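Local coordinates for protein ADP/ATP-dependent NAD(P)H-hydrate dehydratase (Bacillus subtilis, PDB 3RPZ) that catalyses the ADP- or ATP-dependent dehydration of hydrated NADH and NADPH, and here binds adenosine monophosphate and a hydrated NADPH, at residues A[205-210]-A[242-247]; A[209-214]-A[251-256]. All blocks are in the same frame, centred on the assembly; numbering follows the deposited sequence. Where two conformers were deposited one is given.

How the contacts relate
Contacts 1 and 2 follow one another along the same two elements. Both start from the loop between strand 202-204 and helix 217-231, and both end on helix 235-256. They share Asn209 and Gly210, and their centres are about 10 Å apart. Contact 1 uses the middle of the helix, contact 2 its C-terminal part. A probable hydrogen bond from Gly208 N in contact 1 to Glu251 OE2 in contact 2, 2.9 Å long, joins them. Leu212 CD2 also packs on His246 CE1 at 3.9 Å. Together they join the loop to the helix, while the loop's backbone borders the adenosine monophosphate, which both contacts touch.

Contact 1 (A[205-210]-A[242-247]); sequences NPTGNG and AVYLHG. With AMP (adenosine monophosphate), chain C.
The ring of Tyr244 carries the methyl of Thr207 over one face. Thr207 CG2 sits 3.6 Å from the centroid of the Tyr244 ring and only 12° off its normal, a clear CH-pi contact. Asn205 OD1 and Pro206 CG approach the same ring obliquely, with Pro206 CG 3.7 Å from Tyr244 CE2.

The other branch of Thr207 is polar. Its OG1 lies between the backbone N and the carbonyl carbon (chi1 67°), which turns it to the helix. Thr207 OG1 donates to Tyr244 O over 2.7 Å, in the carbonyl plane and on a lone pair. Thr207 OG1 also accepts from Asn205 ND2 at 3.0 Å, with an N-H...O angle of 151°, and lies somewhat out of the amide plane. Thus OG1 is gripped twice, as donor and as acceptor. The Asn205 amide meets the helix too: Asn205 CG is 3.5 Å from Val243 CG1, and Asn205 OD1 is 3.1 Å from Tyr244 CA.

Further on, the loop comes close to Gly247. Gly247 CA is 3.3 Å from Thr207 OG1, and Gly247 O receives a CA-H...O contact from Gly208.

Gly208, Asn209, Gly210 and His246 belong to the adenosine monophosphate pocket. His246 CE1 is 3.3 Å from O3' of the ligand. His246 NE2 is hydrogen-bonded to Thr217 O, where helix 217-231 starts. The loop leaves strand 202-204, outermost in the sheet of this chain, and crosses helix 235-256, consistent with the ribokinase-like fold of this family. Leu245 packs between helices 217-231 and 264-277.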
ATOM      1  N   ASN A 205      28.618  14.954   9.797  1.00 16.45           N
ATOM      2  CA  ASN A 205      28.126  13.674   9.333  1.00 16.21           C
ATOM      3  C   ASN A 205      28.752  13.305   7.996  1.00 16.25           C
ATOM      4  O   ASN A 205      28.686  14.114   7.064  1.00 16.82           O
ATOM      5  CB  ASN A 205      26.626  13.720   9.121  1.00 15.67           C
ATOM      6  CG  ASN A 205      26.111  12.346   8.777  1.00 15.48           C
ATOM      7  OD1 ASN A 205      26.281  11.409   9.540  1.00 15.67           O
ATOM      8  ND2 ASN A 205      25.504  12.215   7.608  1.00 14.71           N
ATOM      9  N   PRO A 206      29.357  12.111   7.881  1.00 16.66           N
ATOM     10  CA  PRO A 206      30.036  11.742   6.643  1.00 16.77           C
ATOM     11  C   PRO A 206      29.197  11.008   5.609  1.00 17.19           C
ATOM     12  O   PRO A 206      29.719  10.671   4.531  1.00 20.31           O
ATOM     13  CB  PRO A 206      31.120  10.765   7.134  1.00 17.47           C
ATOM     14  CG  PRO A 206      30.527  10.103   8.320  1.00 17.06           C
ATOM     15  CD  PRO A 206      29.655  11.159   8.981  1.00 16.80           C
ATOM     16  N   THR A 207      27.953  10.737   5.911  1.00 15.75           N
ATOM     17  CA  THR A 207      27.108   9.941   5.034  1.00 15.58           C
ATOM     18  C   THR A 207      26.053  10.756   4.298  1.00 17.00           C
ATOM     19  O   THR A 207      25.677  11.846   4.679  1.00 17.30           O
ATOM     20  CB  THR A 207      26.408   8.806   5.809  1.00 15.34           C
ATOM     21  OG1 THR A 207      25.491   9.374   6.718  1.00 14.85           O
ATOM     22  CG2 THR A 207      27.373   7.894   6.521  1.00 17.36           C
ATOM     23  N   GLY A 208      25.529  10.146   3.245  1.00 16.61           N
ATOM     24  CA  GLY A 208      24.519  10.722   2.412  1.00 16.38           C
ATOM     25  C   GLY A 208      24.969  11.210   1.072  1.00 16.00           C
ATOM     26  O   GLY A 208      26.180  11.295   0.810  1.00 18.63           O
ATOM     27  N   ASN A 209      24.027  11.458   0.174  1.00 15.91           N
ATOM     28  CA  ASN A 209      24.328  11.904  -1.180  1.00 15.09           C
ATOM     29  C   ASN A 209      23.141  12.639  -1.762  1.00 14.89           C
ATOM     30  O   ASN A 209      22.141  12.840  -1.013  1.00 14.68           O
ATOM     31  CB  ASN A 209      24.784  10.749  -2.052  1.00 16.21           C
ATOM     32  CG  ASN A 209      23.760   9.673  -2.161  1.00 16.47           C
ATOM     33  OD1 ASN A 209      22.563   9.972  -2.244  1.00 16.41           O
ATOM     34  ND2 ASN A 209      24.179   8.379  -2.106  1.00 18.51           N
ATOM     35  N   GLY A 210      23.219  13.049  -3.022  1.00 15.31           N
ATOM     36  CA  GLY A 210      22.150  13.831  -3.613  1.00 15.44           C
ATOM     37  C   GLY A 210      20.831  13.093  -3.784  1.00 15.40           C
ATOM     38  O   GLY A 210      19.817  13.708  -4.117  1.00 14.49           O
ATOM     39  N   ALA A 242      21.146   8.839  14.211  1.00 13.74           N
ATOM     40  CA  ALA A 242      20.047   9.031  13.310  1.00 13.77           C
ATOM     41  C   ALA A 242      20.518   9.704  12.057  1.00 14.04           C
ATOM     42  O   ALA A 242      20.189   9.288  10.933  1.00 13.45           O
ATOM     43  CB  ALA A 242      18.916   9.832  13.985  1.00 13.89           C
ATOM     44  N   VAL A 243      21.277  10.801  12.211  1.00 14.18           N
ATOM     45  CA  VAL A 243      21.767  11.561  11.051  1.00 14.05           C
ATOM     46  C   VAL A 243      22.678  10.642  10.189  1.00 13.78           C
ATOM     47  O   VAL A 243      22.549  10.567   8.948  1.00 14.30           O
ATOM     48  CB  VAL A 243      22.517  12.791  11.491  1.00 13.16           C
ATOM     49  CG1 VAL A 243      23.153  13.498  10.313  1.00 14.58           C
ATOM     50  CG2 VAL A 243      21.555  13.743  12.206  1.00 14.66           C
ATOM     51  N   TYR A 244      23.518   9.864  10.847  1.00 13.39           N
ATOM     52  CA  TYR A 244      24.437   8.965  10.141  1.00 14.13           C
ATOM     53  C   TYR A 244      23.703   7.876   9.379  1.00 13.34           C
ATOM     54  O   TYR A 244      23.937   7.664   8.194  1.00 14.61           O
ATOM     55  CB  TYR A 244      25.444   8.328  11.129  1.00 14.82           C
ATOM     56  CG  TYR A 244      26.503   7.482  10.495  1.00 15.67           C
ATOM     57  CD1 TYR A 244      26.201   6.238   9.980  1.00 16.02           C
ATOM     58  CD2 TYR A 244      27.789   7.937  10.409  1.00 15.21           C
ATOM     59  CE1 TYR A 244      27.194   5.467   9.360  1.00 16.18           C
ATOM     60  CE2 TYR A 244      28.774   7.167   9.822  1.00 16.80           C
ATOM     61  CZ  TYR A 244      28.439   5.946   9.293  1.00 16.08           C
ATOM     62  OH  TYR A 244      29.481   5.172   8.665  1.00 19.69           O
ATOM     63  N   LEU A 245      22.804   7.189  10.051  1.00 13.58           N
ATOM     64  CA  LEU A 245      22.096   6.088   9.394  1.00 13.69           C
ATOM     65  C   LEU A 245      21.177   6.577   8.294  1.00 13.38           C
ATOM     66  O   LEU A 245      21.023   5.906   7.290  1.00 13.54           O
ATOM     67  CB  LEU A 245      21.385   5.209  10.426  1.00 14.32           C
ATOM     68  CG  LEU A 245      22.335   4.374  11.281  1.00 13.81           C
ATOM     69  CD1 LEU A 245      21.598   3.694  12.446  1.00 17.24           C
ATOM     70  CD2 LEU A 245      23.145   3.337  10.492  1.00 17.98           C
ATOM     71  N   HIS A 246      20.552   7.739   8.482  1.00 12.73           N
ATOM     72  CA  HIS A 246      19.729   8.374   7.426  1.00 13.62           C
ATOM     73  C   HIS A 246      20.545   8.529   6.153  1.00 13.05           C
ATOM     74  O   HIS A 246      20.112   8.085   5.085  1.00 13.43           O
ATOM     75  CB  HIS A 246      19.210   9.678   7.982  1.00 13.16           C
ATOM     76  CG  HIS A 246      18.428  10.543   7.054  1.00 13.21           C
ATOM     77  ND1 HIS A 246      19.008  11.609   6.383  1.00 13.99           N
ATOM     78  CD2 HIS A 246      17.108  10.543   6.727  1.00 13.00           C
ATOM     79  CE1 HIS A 246      18.037  12.247   5.715  1.00 13.48           C
ATOM     80  NE2 HIS A 246      16.880  11.631   5.919  1.00 13.44           N
ATOM     81  N   GLY A 247      21.761   9.046   6.276  1.00 13.17           N
ATOM     82  CA  GLY A 247      22.625   9.188   5.109  1.00 13.28           C
ATOM     83  C   GLY A 247      23.074   7.845   4.565  1.00 13.90           C
ATOM     84  O   GLY A 247      23.151   7.645   3.349  1.00 14.23           O
TER
HETATM   85  P   AMP C 278      14.893  18.826   4.384  1.00 14.61           P
HETATM   86  O1P AMP C 278      13.880  17.809   3.747  1.00 17.93           O
HETATM   87  O2P AMP C 278      15.125  19.888   3.383  1.00 18.62           O
HETATM   88  O3P AMP C 278      14.324  19.234   5.728  1.00 13.16           O
HETATM   89  O5' AMP C 278      16.053  17.911   4.770  1.00 14.46           O
HETATM   90  C5' AMP C 278      16.905  17.325   3.712  1.00 14.29           C
HETATM   91  C4' AMP C 278      17.667  16.176   4.274  1.00 13.48           C
HETATM   92  O4' AMP C 278      18.409  15.506   3.202  1.00 14.37           O
HETATM   93  C3' AMP C 278      18.686  16.525   5.336  1.00 13.02           C
HETATM   94  O3' AMP C 278      18.917  15.395   6.155  1.00 14.92           O
HETATM   95  C2' AMP C 278      19.882  16.817   4.415  1.00 13.79           C
HETATM   96  O2' AMP C 278      21.141  16.868   5.114  1.00 14.89           O
HETATM   97  C1' AMP C 278      19.808  15.654   3.453  1.00 15.11           C
HETATM   98  N9  AMP C 278      20.387  15.974   2.143  1.00 13.26           N
HETATM   99  C8  AMP C 278      19.808  16.671   1.157  1.00 14.68           C
HETATM  100  N7  AMP C 278      20.640  16.802   0.072  1.00 16.16           N
HETATM  101  C5  AMP C 278      21.751  16.128   0.430  1.00 15.52           C
HETATM  102  C6  AMP C 278      23.055  15.891  -0.234  1.00 15.66           C
HETATM  103  N6  AMP C 278      23.262  16.394  -1.466  1.00 17.01           N
HETATM  104  N1  AMP C 278      23.941  15.187   0.468  1.00 16.23           N
HETATM  105  C2  AMP C 278      23.722  14.695   1.695  1.00 16.52           C
HETATM  106  N3  AMP C 278      22.557  14.891   2.388  1.00 15.25           N
HETATM  107  C4  AMP C 278      21.670  15.600   1.753  1.00 13.80           C

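Contact 2 (A[209-214]-A[251-256]); sequences NGALAK and ELWTDE. With AMP (adenosine monophosphate), chain C.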
ATOM      1  N   ASN A 209      24.027  11.458   0.174  1.00 15.91           N
ATOM      2  CA  ASN A 209      24.328  11.904  -1.180  1.00 15.09           C
ATOM      3  C   ASN A 209      23.141  12.639  -1.762  1.00 14.89           C
ATOM      4  O   ASN A 209      22.141  12.840  -1.013  1.00 14.68           O
ATOM      5  CB  ASN A 209      24.784  10.749  -2.052  1.00 16.21           C
ATOM      6  CG  ASN A 209      23.760   9.673  -2.161  1.00 16.47           C
ATOM      7  OD1 ASN A 209      22.563   9.972  -2.244  1.00 16.41           O
ATOM      8  ND2 ASN A 209      24.179   8.379  -2.106  1.00 18.51           N
ATOM      9  N   GLY A 210      23.219  13.049  -3.022  1.00 15.31           N
ATOM     10  CA  GLY A 210      22.150  13.831  -3.613  1.00 15.44           C
ATOM     11  C   GLY A 210      20.831  13.093  -3.784  1.00 15.40           C
ATOM     12  O   GLY A 210      19.817  13.708  -4.117  1.00 14.49           O
ATOM     13  N   ALA A 211      20.792  11.796  -3.538  1.00 14.72           N
ATOM     14  CA  ALA A 211      19.493  11.096  -3.487  1.00 14.50           C
ATOM     15  C   ALA A 211      18.602  11.697  -2.441  1.00 14.47           C
ATOM     16  O   ALA A 211      17.364  11.634  -2.544  1.00 14.04           O
ATOM     17  CB  ALA A 211      19.653   9.602  -3.300  1.00 15.01           C
ATOM     18  N   LEU A 212      19.193  12.283  -1.411  1.00 13.58           N
ATOM     19  CA  LEU A 212      18.445  12.922  -0.319  1.00 13.79           C
ATOM     20  C   LEU A 212      17.892  14.293  -0.665  1.00 13.26           C
ATOM     21  O   LEU A 212      17.098  14.847   0.098  1.00 13.37           O
ATOM     22  CB  LEU A 212      19.302  13.008   0.961  1.00 13.45           C
ATOM     23  CG  LEU A 212      19.696  11.675   1.552  1.00 13.04           C
ATOM     24  CD1 LEU A 212      20.733  11.888   2.647  1.00 14.10           C
ATOM     25  CD2 LEU A 212      18.477  10.926   2.088  1.00 13.91           C
ATOM     26  N   ALA A 213      18.307  14.852  -1.793  1.00 13.72           N
ATOM     27  CA  ALA A 213      17.913  16.215  -2.209  1.00 13.62           C
ATOM     28  C   ALA A 213      16.535  16.235  -2.884  1.00 14.33           C
ATOM     29  O   ALA A 213      16.393  16.492  -4.074  1.00 14.29           O
ATOM     30  CB  ALA A 213      18.990  16.814  -3.119  1.00 14.71           C
ATOM     31  N   LYS A 214      15.540  15.854  -2.074  1.00 12.96           N
ATOM     32  CA  LYS A 214      14.153  15.692  -2.582  1.00 13.07           C
ATOM     33  C   LYS A 214      13.217  15.808  -1.409  1.00 13.05           C
ATOM     34  O   LYS A 214      13.513  15.377  -0.301  1.00 13.56           O
ATOM     35  CB  LYS A 214      13.974  14.386  -3.326  1.00 12.96           C
ATOM     36  CG  LYS A 214      12.689  14.313  -4.163  1.00 13.35           C
ATOM     37  CD  LYS A 214      12.495  13.012  -4.871  1.00 12.91           C
ATOM     38  CE  LYS A 214      13.535  12.735  -5.952  1.00 12.94           C
ATOM     39  NZ  LYS A 214      13.443  11.343  -6.461  1.00 12.44           N
ATOM     40  N   GLU A 251      23.065   5.990   0.719  1.00 14.64           N
ATOM     41  CA  GLU A 251      24.237   5.388   0.071  1.00 16.20           C
ATOM     42  C   GLU A 251      23.976   3.949  -0.326  1.00 16.79           C
ATOM     43  O   GLU A 251      24.432   3.538  -1.395  1.00 18.02           O
ATOM     44  CB  GLU A 251      25.466   5.480   0.965  1.00 16.95           C
ATOM     45  CG  GLU A 251      25.890   6.905   1.227  1.00 17.50           C
ATOM     46  CD  GLU A 251      27.105   7.047   2.101  1.00 22.63           C
ATOM     47  OE1 GLU A 251      27.825   6.033   2.315  1.00 28.49           O
ATOM     48  OE2 GLU A 251      27.454   8.174   2.443  1.00 23.31           O
ATOM     49  N   LEU A 252      23.254   3.170   0.475  1.00 16.68           N
ATOM     50  CA  LEU A 252      22.829   1.828   0.072  0.50 18.03           C
ATOM     51  C   LEU A 252      22.011   1.916  -1.183  1.00 18.24           C
ATOM     52  O   LEU A 252      22.236   1.183  -2.145  1.00 18.81           O
ATOM     53  CB  LEU A 252      21.992   1.136   1.161  0.50 19.05           C
ATOM     54  CG  LEU A 252      21.477  -0.280   0.819  0.50 20.22           C
ATOM     55  CD1 LEU A 252      20.265  -0.305  -0.103  0.50 22.11           C
ATOM     56  CD2 LEU A 252      22.602  -1.165   0.233  0.50 20.37           C
ATOM     57  N   TRP A 253      21.026   2.814  -1.200  1.00 17.20           N
ATOM     58  CA  TRP A 253      20.144   2.949  -2.372  1.00 17.40           C
ATOM     59  C   TRP A 253      20.891   3.119  -3.632  1.00 17.92           C
ATOM     60  O   TRP A 253      20.568   2.497  -4.663  1.00 18.05           O
ATOM     61  CB  TRP A 253      19.273   4.208  -2.228  1.00 18.32           C
ATOM     62  CG  TRP A 253      18.387   4.573  -3.434  1.00 17.65           C
ATOM     63  CD1 TRP A 253      18.596   5.558  -4.367  1.00 18.56           C
ATOM     64  CD2 TRP A 253      17.151   3.969  -3.762  1.00 15.35           C
ATOM     65  NE1 TRP A 253      17.573   5.596  -5.262  1.00 15.79           N
ATOM     66  CE2 TRP A 253      16.654   4.659  -4.907  1.00 16.23           C
ATOM     67  CE3 TRP A 253      16.401   2.889  -3.236  1.00 17.23           C
ATOM     68  CZ2 TRP A 253      15.452   4.305  -5.484  1.00 15.38           C
ATOM     69  CZ3 TRP A 253      15.234   2.579  -3.777  1.00 19.38           C
ATOM     70  CH2 TRP A 253      14.742   3.289  -4.905  1.00 17.80           C
ATOM     71  N   THR A 254      21.881   3.997  -3.626  1.00 16.84           N
ATOM     72  CA  THR A 254      22.577   4.338  -4.858  1.00 17.96           C
ATOM     73  C   THR A 254      23.497   3.254  -5.376  1.00 18.48           C
ATOM     74  O   THR A 254      24.010   3.322  -6.498  1.00 19.53           O
ATOM     75  CB  THR A 254      23.294   5.712  -4.815  1.00 18.55           C
ATOM     76  OG1 THR A 254      24.155   5.742  -3.650  1.00 20.49           O
ATOM     77  CG2 THR A 254      22.316   6.816  -4.728  1.00 20.65           C
ATOM     78  N   ASP A 255      23.668   2.177  -4.629  1.00 18.78           N
ATOM     79  CA  ASP A 255      24.474   1.076  -5.151  1.00 20.38           C
ATOM     80  C   ASP A 255      23.833   0.477  -6.398  1.00 20.99           C
ATOM     81  O   ASP A 255      24.520   0.134  -7.325  1.00 22.72           O
ATOM     82  CB  ASP A 255      24.619  -0.054  -4.146  1.00 20.90           C
ATOM     83  CG  ASP A 255      25.589   0.249  -3.035  1.00 25.18           C
ATOM     84  OD1 ASP A 255      26.354   1.209  -3.113  1.00 27.92           O
ATOM     85  OD2 ASP A 255      25.558  -0.515  -2.068  1.00 31.42           O
ATOM     86  N   GLU A 256      22.517   0.326  -6.390  1.00 19.69           N
ATOM     87  CA  GLU A 256      21.826  -0.288  -7.511  1.00 20.88           C
ATOM     88  C   GLU A 256      20.678   0.526  -8.080  1.00 17.88           C
ATOM     89  O   GLU A 256      20.017   0.050  -9.007  1.00 19.72           O
ATOM     90  CB  GLU A 256      21.285  -1.637  -7.110  1.00 24.09           C
ATOM     91  CG  GLU A 256      22.356  -2.638  -6.781  1.00 29.30           C
ATOM     92  CD  GLU A 256      21.744  -3.999  -6.494  1.00 37.59           C
ATOM     93  OE1 GLU A 256      21.196  -4.204  -5.385  1.00 45.06           O
ATOM     94  OE2 GLU A 256      21.754  -4.836  -7.404  1.00 47.15           O
TER
HETATM   95  P   AMP C 278      14.893  18.826   4.384  1.00 14.61           P
HETATM   96  O1P AMP C 278      13.880  17.809   3.747  1.00 17.93           O
HETATM   97  O2P AMP C 278      15.125  19.888   3.383  1.00 18.62           O
HETATM   98  O3P AMP C 278      14.324  19.234   5.728  1.00 13.16           O
HETATM   99  O5' AMP C 278      16.053  17.911   4.770  1.00 14.46           O
HETATM  100  C5' AMP C 278      16.905  17.325   3.712  1.00 14.29           C
HETATM  101  C4' AMP C 278      17.667  16.176   4.274  1.00 13.48           C
HETATM  102  O4' AMP C 278      18.409  15.506   3.202  1.00 14.37           O
HETATM  103  C3' AMP C 278      18.686  16.525   5.336  1.00 13.02           C
HETATM  104  O3' AMP C 278      18.917  15.395   6.155  1.00 14.92           O
HETATM  105  C2' AMP C 278      19.882  16.817   4.415  1.00 13.79           C
HETATM  106  O2' AMP C 278      21.141  16.868   5.114  1.00 14.89           O
HETATM  107  C1' AMP C 278      19.808  15.654   3.453  1.00 15.11           C
HETATM  108  N9  AMP C 278      20.387  15.974   2.143  1.00 13.26           N
HETATM  109  C8  AMP C 278      19.808  16.671   1.157  1.00 14.68           C
HETATM  110  N7  AMP C 278      20.640  16.802   0.072  1.00 16.16           N
HETATM  111  C5  AMP C 278      21.751  16.128   0.430  1.00 15.52           C
HETATM  112  C6  AMP C 278      23.055  15.891  -0.234  1.00 15.66           C
HETATM  113  N6  AMP C 278      23.262  16.394  -1.466  1.00 17.01           N
HETATM  114  N1  AMP C 278      23.941  15.187   0.468  1.00 16.23           N
HETATM  115  C2  AMP C 278      23.722  14.695   1.695  1.00 16.52           C
HETATM  116  N3  AMP C 278      22.557  14.891   2.388  1.00 15.25           N
HETATM  117  C4  AMP C 278      21.670  15.600   1.753  1.00 13.80           C
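Asn209 reaches across to Glu251 and Thr254 with its amide. From CB, which points to the helix, the chain passes to Asn209 CG, 4.1 Å from Thr254 CG2. A chi1 of 60° folds the amide over its own backbone, where OD1 can reach Ala211. Asn209 OD1 accepts from Ala211 N at 2.9 Å, with the donor tilted 25° from the carbonyl plane. This is an Asx turn, and it holds the amide as the 3-10 segment 210-212 begins. ND2 goes on to the helix. Asn209 ND2 lies 3.1 Å from Thr254 OG1 and 3.7 Å from Glu251 CA, and makes a weak hydrogen bond to Ala250 O.

Beside it, Ala211 CB is 4.1 Å from Thr254 CG2 and 4.3 Å from Trp253 CD1, meeting the indole obliquely. The indole is held by Trp253 NE1, hydrogen-bonded to Ser258 O, and by stacking on His257.

Away from the helix, the loop lines the adenosine monophosphate pocket. Leu212 CB is 3.4 Å from N9 of the ligand, and Asn209 O is 3.3 Å from its C6. Arg21 of the second subunit is hydrogen-bonded to Gly210 O and Ala213 O, so this loop is also part of the subunit interface. The loop leads on to helix 217-231. Across from it, the C-terminal part of helix 235-256 packs on helix 264-277 through Trp253, which touches Glu266 and Ile270.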